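Local coordinates for DUF1491 domain-containing protein (Caulobacter crescentus, PDB 4GOQ), which is of unknown function and belongs to the DUF1491 family, folding as a single chain with a mixed beta sheet and two helices, at residues W9-G20 and I95-E106. Residues are numbered along the deposited sequence; the frame is centred on the assembly and turned at random.
Sequences WVAALIRRAELG and IEDRDGRHFLTE
With CG anti to the backbone N (chi1 -164°) and a bend at chi3 (49°), Arg16 turns the side of its guanidinium onto the carbonyl of Phe103, while CG of Phe103, opposite its own carbonyl carbon (chi1 -61°), lays the ring over Ala17. Arg16 NE and NH2 both donate to Phe103 O, at 2.8 and 3.0 Å, with the acceptor in the guanidinium plane. Thr105 CG2 sits over the centre of one face of that group, and Ala12 O lies against the other, nearer the rim. The Phe103 ring receives Ala17 CA in a CH-pi contact, 3.6 Å above its centroid; its opposite face carries Arg101 CB. Beyond it, Arg101 is held side-on by the carboxylate of Asp97, and its NH2 also reaches Gly20 O (2.8 Å) from above the carbonyl plane. Two turns before Arg16, Trp9 NE1 gives a fairly straight bond to Glu106 OE2 (2.8 Å), while Glu106 OE1 accepts from Trp64. Between these polar ends Leu13 CD1 packs on Ile95 CD1 and Leu104 CD2. A methionine in place of Arg16 would probably leave Phe103 O without its two donors and the loop less firmly fixed. N-H donors from both sides, around an apolar centre, thus join helix 6-19 and Gly20 to strand 91-97 and its loop; three of four bonds end on backbone carbonyls, which any residue offers.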
# COMPACT_ATOMS: atom_id res chain seq x y z
N TRP A 9 9.23 0.14 8.40
CA TRP A 9 8.48 1.07 7.56
C TRP A 9 6.96 0.77 7.65
O TRP A 9 6.13 1.70 7.74
CB TRP A 9 9.00 0.96 6.11
CG TRP A 9 8.32 1.91 5.16
CD1 TRP A 9 8.74 3.17 4.80
CD2 TRP A 9 7.04 1.72 4.53
NE1 TRP A 9 7.81 3.76 3.96
CE2 TRP A 9 6.75 2.89 3.79
CE3 TRP A 9 6.11 0.66 4.51
CZ2 TRP A 9 5.56 3.04 3.06
CZ3 TRP A 9 4.92 0.81 3.81
CH2 TRP A 9 4.67 1.97 3.06
N VAL A 10 6.59 -0.51 7.64
CA VAL A 10 5.18 -0.91 7.74
C VAL A 10 4.62 -0.51 9.13
O VAL A 10 3.52 0.04 9.19
CB VAL A 10 4.95 -2.41 7.40
CG1 VAL A 10 3.49 -2.83 7.66
CG2 VAL A 10 5.32 -2.70 5.93
N ALA A 11 5.41 -0.71 10.21
CA ALA A 11 5.00 -0.32 11.57
C ALA A 11 4.72 1.18 11.64
O ALA A 11 3.74 1.60 12.27
CB ALA A 11 6.07 -0.72 12.60
N ALA A 12 5.56 2.00 10.98
CA ALA A 12 5.35 3.45 10.96
C ALA A 12 4.05 3.80 10.21
O ALA A 12 3.31 4.69 10.63
CB ALA A 12 6.54 4.15 10.31
N LEU A 13 3.80 3.13 9.07
CA LEU A 13 2.59 3.41 8.28
C LEU A 13 1.31 3.07 9.09
O LEU A 13 0.39 3.90 9.18
CB LEU A 13 2.63 2.62 6.96
CG LEU A 13 1.33 2.65 6.09
CD1 LEU A 13 1.07 4.08 5.53
CD2 LEU A 13 1.48 1.72 4.91
N ILE A 14 1.29 1.87 9.70
CA ILE A 14 0.16 1.40 10.54
C ILE A 14 -0.07 2.36 11.65
O ILE A 14 -1.19 2.81 11.87
CB ILE A 14 0.37 -0.04 11.10
CG1 ILE A 14 0.49 -1.07 9.99
CG2 ILE A 14 -0.71 -0.43 12.13
CD1 ILE A 14 1.06 -2.41 10.53
N ARG A 15 1.01 2.72 12.37
CA ARG A 15 0.94 3.64 13.49
C ARG A 15 0.35 4.98 13.08
O ARG A 15 -0.56 5.47 13.74
CB ARG A 15 2.35 3.83 14.09
CG ARG A 15 2.48 5.01 14.99
CD ARG A 15 3.85 4.93 15.62
NE ARG A 15 4.25 6.19 16.24
CZ ARG A 15 3.86 6.59 17.44
NH1 ARG A 15 3.00 5.86 18.15
NH2 ARG A 15 4.28 7.74 17.93
N ARG A 16 0.87 5.58 11.99
CA ARG A 16 0.38 6.84 11.46
C ARG A 16 -1.11 6.77 11.07
O ARG A 16 -1.87 7.69 11.35
CB ARG A 16 1.25 7.22 10.23
CG ARG A 16 1.17 8.64 9.76
CD ARG A 16 2.37 9.05 8.91
NE ARG A 16 2.66 8.09 7.83
CZ ARG A 16 3.75 7.32 7.77
NH1 ARG A 16 4.67 7.38 8.73
NH2 ARG A 16 3.92 6.49 6.74
N ALA A 17 -1.52 5.70 10.37
CA ALA A 17 -2.91 5.55 9.93
C ALA A 17 -3.82 5.44 11.14
O ALA A 17 -4.82 6.16 11.22
CB ALA A 17 -3.05 4.34 9.02
N GLU A 18 -3.44 4.60 12.14
CA GLU A 18 -4.22 4.42 13.37
C GLU A 18 -4.37 5.73 14.12
O GLU A 18 -5.47 6.04 14.54
CB GLU A 18 -3.63 3.36 14.28
CG GLU A 18 -3.80 1.95 13.75
CD GLU A 18 -3.26 0.87 14.67
OE1 GLU A 18 -2.33 1.16 15.46
OE2 GLU A 18 -3.75 -0.28 14.57
N LEU A 19 -3.29 6.54 14.21
CA LEU A 19 -3.33 7.86 14.86
C LEU A 19 -4.23 8.85 14.13
O LEU A 19 -4.71 9.79 14.74
CB LEU A 19 -1.94 8.49 14.99
CG LEU A 19 -0.89 7.73 15.82
CD1 LEU A 19 0.42 8.48 15.80
CD2 LEU A 19 -1.35 7.49 17.23
N GLY A 20 -4.39 8.66 12.82
CA GLY A 20 -5.28 9.48 12.00
C GLY A 20 -6.73 9.02 12.02
O GLY A 20 -7.58 9.67 11.42
N ILE A 95 -5.65 -0.05 4.15
CA ILE A 95 -5.99 1.09 4.97
C ILE A 95 -7.40 1.53 4.60
O ILE A 95 -7.68 1.80 3.43
CB ILE A 95 -4.95 2.24 4.81
CG1 ILE A 95 -3.51 1.79 5.27
CG2 ILE A 95 -5.42 3.50 5.56
CD1 ILE A 95 -2.44 2.69 4.89
N GLU A 96 -8.28 1.59 5.59
CA GLU A 96 -9.65 2.01 5.42
C GLU A 96 -9.83 3.33 6.14
O GLU A 96 -9.70 3.40 7.36
CB GLU A 96 -10.61 0.94 5.91
CG GLU A 96 -10.85 -0.17 4.90
CD GLU A 96 -11.78 -1.27 5.40
OE1 GLU A 96 -11.31 -2.15 6.15
OE2 GLU A 96 -12.97 -1.25 5.01
N ASP A 97 -10.06 4.39 5.37
CA ASP A 97 -10.15 5.72 5.94
C ASP A 97 -11.35 6.46 5.39
O ASP A 97 -11.68 6.33 4.21
CB ASP A 97 -8.85 6.50 5.62
CG ASP A 97 -8.82 7.90 6.20
OD1 ASP A 97 -8.84 8.04 7.45
OD2 ASP A 97 -8.76 8.86 5.40
N ARG A 98 -12.00 7.25 6.27
CA ARG A 98 -13.16 8.08 5.97
C ARG A 98 -12.88 9.03 4.80
O ARG A 98 -13.79 9.29 4.02
CB ARG A 98 -13.56 8.88 7.21
N ASP A 99 -11.62 9.50 4.66
CA ASP A 99 -11.21 10.41 3.58
C ASP A 99 -10.38 9.69 2.47
O ASP A 99 -9.91 10.34 1.54
CB ASP A 99 -10.42 11.60 4.16
CG ASP A 99 -11.18 12.38 5.23
OD1 ASP A 99 -12.32 12.81 4.96
OD2 ASP A 99 -10.63 12.55 6.36
N GLY A 100 -10.23 8.38 2.56
CA GLY A 100 -9.46 7.60 1.59
C GLY A 100 -7.97 7.87 1.58
O GLY A 100 -7.29 7.52 0.60
N ARG A 101 -7.45 8.50 2.67
CA ARG A 101 -6.03 8.84 2.86
C ARG A 101 -5.22 7.59 2.82
O ARG A 101 -5.63 6.57 3.37
CB ARG A 101 -5.81 9.55 4.21
CG ARG A 101 -6.33 10.98 4.24
CD ARG A 101 -6.21 11.60 5.62
NE ARG A 101 -7.08 10.94 6.59
CZ ARG A 101 -7.05 11.16 7.90
NH1 ARG A 101 -6.19 12.02 8.42
NH2 ARG A 101 -7.87 10.49 8.71
N HIS A 102 -4.03 7.68 2.22
CA HIS A 102 -3.13 6.54 2.17
C HIS A 102 -2.03 6.62 3.26
O HIS A 102 -1.35 5.62 3.49
CB HIS A 102 -2.50 6.41 0.77
CG HIS A 102 -1.92 7.71 0.28
ND1 HIS A 102 -0.81 8.26 0.85
CD2 HIS A 102 -2.37 8.53 -0.69
CE1 HIS A 102 -0.58 9.39 0.20
NE2 HIS A 102 -1.51 9.60 -0.74
N PHE A 103 -1.82 7.82 3.91
CA PHE A 103 -0.81 8.04 4.98
C PHE A 103 0.65 7.76 4.53
O PHE A 103 1.54 7.56 5.36
CB PHE A 103 -1.15 7.20 6.24
CG PHE A 103 -2.50 7.58 6.81
CD1 PHE A 103 -2.63 8.70 7.62
CD2 PHE A 103 -3.64 6.86 6.48
CE1 PHE A 103 -3.89 9.05 8.15
CE2 PHE A 103 -4.89 7.22 7.00
CZ PHE A 103 -5.00 8.31 7.84
N LEU A 104 0.89 7.76 3.21
CA LEU A 104 2.25 7.53 2.70
C LEU A 104 3.04 8.82 2.77
O LEU A 104 2.51 9.87 2.40
CB LEU A 104 2.18 7.01 1.24
CG LEU A 104 1.47 5.64 1.08
CD1 LEU A 104 1.14 5.36 -0.40
CD2 LEU A 104 2.28 4.52 1.74
N THR A 105 4.30 8.76 3.19
CA THR A 105 5.11 10.00 3.28
C THR A 105 5.87 10.29 1.99
O THR A 105 6.21 11.44 1.74
CB THR A 105 6.08 9.97 4.46
OG1 THR A 105 7.05 8.94 4.28
CG2 THR A 105 5.38 9.81 5.79
N GLU A 106 6.16 9.25 1.18
CA GLU A 106 6.87 9.40 -0.10
C GLU A 106 5.92 9.97 -1.15
O GLU A 106 4.71 9.80 -1.02
CB GLU A 106 7.43 8.04 -0.58
CG GLU A 106 8.35 7.32 0.41
CD GLU A 106 7.66 6.51 1.50
OE1 GLU A 106 6.42 6.33 1.43
OE2 GLU A 106 8.36 6.11 2.46